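Local coordinates for protein soluble epoxide hydrolase (PDB 4INZ) that is a soluble epoxide hydrolase of the alpha/beta hydrolase fold, with a largely helical region inserted between two strands of its central sheet, at residues 140-150 with 231-242. The protein carries 1 engineered substitution. Numbering follows the deposited sequence.
Sequences PHPYTFMRELR and LRRKSLFPLEEE. With EDO (1,2-ethanediol), chain C.
P140 starts the contact, its CG lying 3.8 Å from CD2 of L236, just before helix 142-151. H141 caps that helix: its ND1 accepts from T144 N in the plane of the imidazole, while W121 meets the ring edge-to-face. P142 then offers its carbonyl to the returning loop, and L236 N bonds to P142 O at 2.8 Å; P142 CB rests against CD1 of L239. Y143 lies against the loop from K234 to E242. With CG anti to the carbonyl carbon (chi1 -70°), its ring takes S235 CB over one face in a CH-pi contact (3.8 Å to the centroid), and carries OH to E241 O, to which it donates at 2.6 Å from above the carbonyl plane. The E242 side chain crosses that of Y143 at about a right angle. One turn on, M146 folds back at chi2 and chi3, setting CG against the backbone at L236 N and CE near R233 O. R150 closes the walk: NH1 donates to both L231 O and R233 O, each at 2.9 Å and in the guanidinium plane, which fixes the group's rotation; an ethanediol O1 at NE and a water at NH2, bridging to Y143 O and K234 O, complete its edge. Every direct hydrogen bond between the segments thus ends on a main-chain carbonyl, three on the loop and one on the helix, with apolar side chains packing between them.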
# COMPACT_ATOMS: atom_id res chain seq x y z
N PRO A 140 -4.61 -5.40 3.50
CA PRO A 140 -5.72 -6.36 3.39
C PRO A 140 -5.72 -7.21 2.12
O PRO A 140 -5.69 -6.68 1.01
CB PRO A 140 -6.95 -5.45 3.42
CG PRO A 140 -6.47 -4.19 2.72
CD PRO A 140 -5.02 -4.03 3.13
N HIS A 141 -5.74 -8.53 2.29
CA HIS A 141 -6.09 -9.42 1.19
C HIS A 141 -7.59 -9.29 0.98
O HIS A 141 -8.35 -9.27 1.94
CB HIS A 141 -5.73 -10.87 1.52
CG HIS A 141 -6.14 -11.85 0.45
ND1 HIS A 141 -7.33 -12.54 0.49
CD2 HIS A 141 -5.52 -12.23 -0.69
CE1 HIS A 141 -7.42 -13.31 -0.58
NE2 HIS A 141 -6.34 -13.14 -1.31
N PRO A 142 -8.04 -9.19 -0.28
CA PRO A 142 -9.46 -8.91 -0.54
C PRO A 142 -10.43 -9.81 0.20
O PRO A 142 -11.48 -9.34 0.65
CB PRO A 142 -9.57 -9.11 -2.05
CG PRO A 142 -8.22 -8.71 -2.56
CD PRO A 142 -7.25 -9.22 -1.52
N TYR A 143 -10.10 -11.09 0.34
CA TYR A 143 -11.06 -12.04 0.91
C TYR A 143 -10.86 -12.28 2.40
O TYR A 143 -11.82 -12.24 3.18
CB TYR A 143 -11.06 -13.36 0.14
CG TYR A 143 -11.66 -13.25 -1.24
CD1 TYR A 143 -10.87 -12.94 -2.34
CD2 TYR A 143 -13.03 -13.43 -1.45
CE1 TYR A 143 -11.41 -12.82 -3.61
CE2 TYR A 143 -13.58 -13.32 -2.71
CZ TYR A 143 -12.77 -13.02 -3.79
OH TYR A 143 -13.31 -12.91 -5.05
N THR A 144 -9.62 -12.54 2.82
CA THR A 144 -9.38 -12.81 4.23
C THR A 144 -9.68 -11.59 5.10
O THR A 144 -10.09 -11.73 6.25
CB THR A 144 -7.95 -13.34 4.52
OG1 THR A 144 -6.98 -12.34 4.21
CG2 THR A 144 -7.68 -14.61 3.71
N PHE A 145 -9.50 -10.39 4.55
CA PHE A 145 -9.76 -9.19 5.35
C PHE A 145 -11.23 -9.07 5.73
O PHE A 145 -11.55 -8.72 6.87
CB PHE A 145 -9.31 -7.91 4.63
CG PHE A 145 -9.49 -6.68 5.47
CD1 PHE A 145 -8.79 -6.54 6.66
CD2 PHE A 145 -10.34 -5.67 5.08
CE1 PHE A 145 -8.94 -5.40 7.44
CE2 PHE A 145 -10.50 -4.53 5.85
CZ PHE A 145 -9.80 -4.40 7.04
N MET A 146 -12.12 -9.33 4.78
CA MET A 146 -13.55 -9.31 5.08
C MET A 146 -13.89 -10.39 6.10
O MET A 146 -14.70 -10.18 7.00
CB MET A 146 -14.37 -9.48 3.81
CG MET A 146 -14.17 -8.35 2.82
SD MET A 146 -14.65 -6.72 3.46
CE MET A 146 -16.44 -6.89 3.50
N ARG A 147 -13.27 -11.56 5.96
CA ARG A 147 -13.48 -12.63 6.93
C ARG A 147 -13.13 -12.17 8.35
O ARG A 147 -13.87 -12.44 9.30
CB ARG A 147 -12.63 -13.85 6.55
CG ARG A 147 -12.87 -15.08 7.41
CD ARG A 147 -11.79 -16.11 7.14
NE ARG A 147 -10.47 -15.59 7.46
CZ ARG A 147 -9.33 -16.09 7.00
NH1 ARG A 147 -9.34 -17.13 6.18
NH2 ARG A 147 -8.17 -15.53 7.35
N GLU A 148 -12.01 -11.48 8.50
CA GLU A 148 -11.58 -11.04 9.82
C GLU A 148 -12.44 -9.89 10.36
O GLU A 148 -12.73 -9.84 11.56
CB GLU A 148 -10.09 -10.67 9.83
CG GLU A 148 -9.20 -11.82 9.37
CD GLU A 148 -9.36 -13.07 10.23
OE1 GLU A 148 -9.43 -12.95 11.47
OE2 GLU A 148 -9.41 -14.19 9.66
N LEU A 149 -12.85 -8.98 9.48
CA LEU A 149 -13.75 -7.90 9.89
C LEU A 149 -15.06 -8.46 10.43
O LEU A 149 -15.66 -7.89 11.34
CB LEU A 149 -14.06 -6.96 8.73
CG LEU A 149 -13.05 -5.86 8.40
CD1 LEU A 149 -13.62 -4.93 7.34
CD2 LEU A 149 -12.67 -5.09 9.66
N ARG A 150 -15.50 -9.58 9.86
CA ARG A 150 -16.76 -10.19 10.27
C ARG A 150 -16.68 -10.88 11.63
O ARG A 150 -17.64 -10.85 12.40
CB ARG A 150 -17.25 -11.21 9.22
CG ARG A 150 -17.97 -10.60 8.03
CD ARG A 150 -18.68 -11.66 7.20
NE ARG A 150 -17.75 -12.56 6.52
CZ ARG A 150 -17.23 -12.32 5.32
NH1 ARG A 150 -17.54 -11.20 4.67
NH2 ARG A 150 -16.39 -13.18 4.76
N LEU A 231 -20.69 -5.74 5.09
CA LEU A 231 -19.81 -6.64 5.81
C LEU A 231 -19.98 -8.09 5.35
O LEU A 231 -19.11 -8.93 5.60
CB LEU A 231 -20.04 -6.54 7.32
CG LEU A 231 -19.26 -5.45 8.07
CD1 LEU A 231 -19.76 -5.34 9.51
CD2 LEU A 231 -17.77 -5.74 8.04
N ARG A 232 -21.09 -8.38 4.69
CA ARG A 232 -21.35 -9.73 4.19
C ARG A 232 -20.66 -10.00 2.85
O ARG A 232 -20.63 -11.14 2.39
CB ARG A 232 -22.86 -9.99 4.07
CG ARG A 232 -23.59 -10.02 5.41
CD ARG A 232 -24.94 -10.71 5.29
NE ARG A 232 -25.85 -10.00 4.39
CZ ARG A 232 -26.77 -9.13 4.80
NH1 ARG A 232 -26.90 -8.86 6.10
NH2 ARG A 232 -27.56 -8.53 3.92
N ARG A 233 -20.12 -8.96 2.23
CA ARG A 233 -19.46 -9.12 0.94
C ARG A 233 -18.25 -10.03 1.08
O ARG A 233 -17.55 -9.98 2.09
CB ARG A 233 -19.06 -7.76 0.35
CG ARG A 233 -20.15 -6.71 0.49
CD ARG A 233 -20.06 -5.62 -0.57
NE ARG A 233 -21.21 -5.70 -1.47
CZ ARG A 233 -21.46 -4.85 -2.46
NH1 ARG A 233 -20.63 -3.84 -2.70
NH2 ARG A 233 -22.54 -5.02 -3.21
N LYS A 234 -18.01 -10.87 0.07
CA LYS A 234 -16.90 -11.81 0.11
C LYS A 234 -15.53 -11.13 -0.03
O LYS A 234 -14.53 -11.61 0.51
CB LYS A 234 -17.05 -12.88 -0.98
CG LYS A 234 -18.17 -13.88 -0.74
CD LYS A 234 -19.30 -13.70 -1.74
CE LYS A 234 -20.37 -14.79 -1.60
NZ LYS A 234 -19.86 -16.15 -1.96
N SER A 235 -15.48 -10.02 -0.76
CA SER A 235 -14.21 -9.33 -0.95
C SER A 235 -14.31 -7.83 -0.65
O SER A 235 -15.36 -7.22 -0.81
CB SER A 235 -13.67 -9.57 -2.36
OG SER A 235 -14.61 -9.22 -3.35
N LEU A 236 -13.20 -7.26 -0.19
CA LEU A 236 -13.16 -5.85 0.19
C LEU A 236 -13.62 -4.93 -0.95
O LEU A 236 -14.37 -3.97 -0.73
CB LEU A 236 -11.75 -5.47 0.65
CG LEU A 236 -11.49 -4.02 1.04
CD1 LEU A 236 -12.41 -3.59 2.18
CD2 LEU A 236 -10.03 -3.83 1.43
N PHE A 237 -13.17 -5.25 -2.16
CA PHE A 237 -13.63 -4.60 -3.38
C PHE A 237 -14.14 -5.69 -4.32
O PHE A 237 -13.68 -6.83 -4.27
CB PHE A 237 -12.49 -3.82 -4.02
CG PHE A 237 -11.84 -2.83 -3.09
CD1 PHE A 237 -12.53 -1.70 -2.67
CD2 PHE A 237 -10.54 -3.02 -2.63
CE1 PHE A 237 -11.94 -0.79 -1.80
CE2 PHE A 237 -9.94 -2.11 -1.77
CZ PHE A 237 -10.64 -0.99 -1.35
N PRO A 238 -15.12 -5.36 -5.18
CA PRO A 238 -15.76 -6.38 -6.01
C PRO A 238 -14.78 -7.16 -6.88
O PRO A 238 -13.95 -6.57 -7.56
CB PRO A 238 -16.72 -5.56 -6.89
CG PRO A 238 -17.04 -4.37 -6.07
CD PRO A 238 -15.75 -4.04 -5.35
N LEU A 239 -14.89 -8.48 -6.84
CA LEU A 239 -14.05 -9.36 -7.65
C LEU A 239 -14.86 -10.50 -8.24
O LEU A 239 -15.76 -11.04 -7.61
CB LEU A 239 -12.90 -9.93 -6.81
CG LEU A 239 -11.80 -8.94 -6.43
CD1 LEU A 239 -10.74 -9.60 -5.56
CD2 LEU A 239 -11.17 -8.35 -7.68
N GLU A 240 -14.50 -10.87 -9.47
CA GLU A 240 -15.09 -12.00 -10.17
C GLU A 240 -14.51 -13.32 -9.67
O GLU A 240 -15.24 -14.29 -9.46
CB GLU A 240 -14.80 -11.86 -11.67
CG GLU A 240 -13.29 -11.81 -12.02
CD GLU A 240 -12.50 -10.75 -11.24
OE1 GLU A 240 -11.60 -11.13 -10.45
OE2 GLU A 240 -12.78 -9.54 -11.42
N GLU A 241 -13.20 -13.35 -9.47
CA GLU A 241 -12.50 -14.57 -9.09
C GLU A 241 -12.09 -14.60 -7.63
O GLU A 241 -11.75 -13.56 -7.05
CB GLU A 241 -11.26 -14.75 -9.97
CG GLU A 241 -11.50 -15.64 -11.18
CD GLU A 241 -11.89 -17.05 -10.77
OE1 GLU A 241 -11.02 -17.78 -10.24
OE2 GLU A 241 -13.07 -17.41 -10.97
N GLU A 242 -12.10 -15.79 -7.04
CA GLU A 242 -11.66 -15.97 -5.66
C GLU A 242 -10.21 -16.40 -5.58
O GLU A 242 -9.54 -16.19 -4.57
CB GLU A 242 -12.53 -17.01 -4.94
CG GLU A 242 -13.94 -16.54 -4.62
CD GLU A 242 -14.63 -17.43 -3.59
OE1 GLU A 242 -14.21 -18.59 -3.42
OE2 GLU A 242 -15.59 -16.95 -2.94
C1 EDO C . -17.33 -15.71 6.69
O1 EDO C . -16.98 -15.08 7.93
C2 EDO C . -16.08 -15.97 5.86
O2 EDO C . -15.71 -17.35 5.97
O HOH W 1 -14.45 -13.28 2.63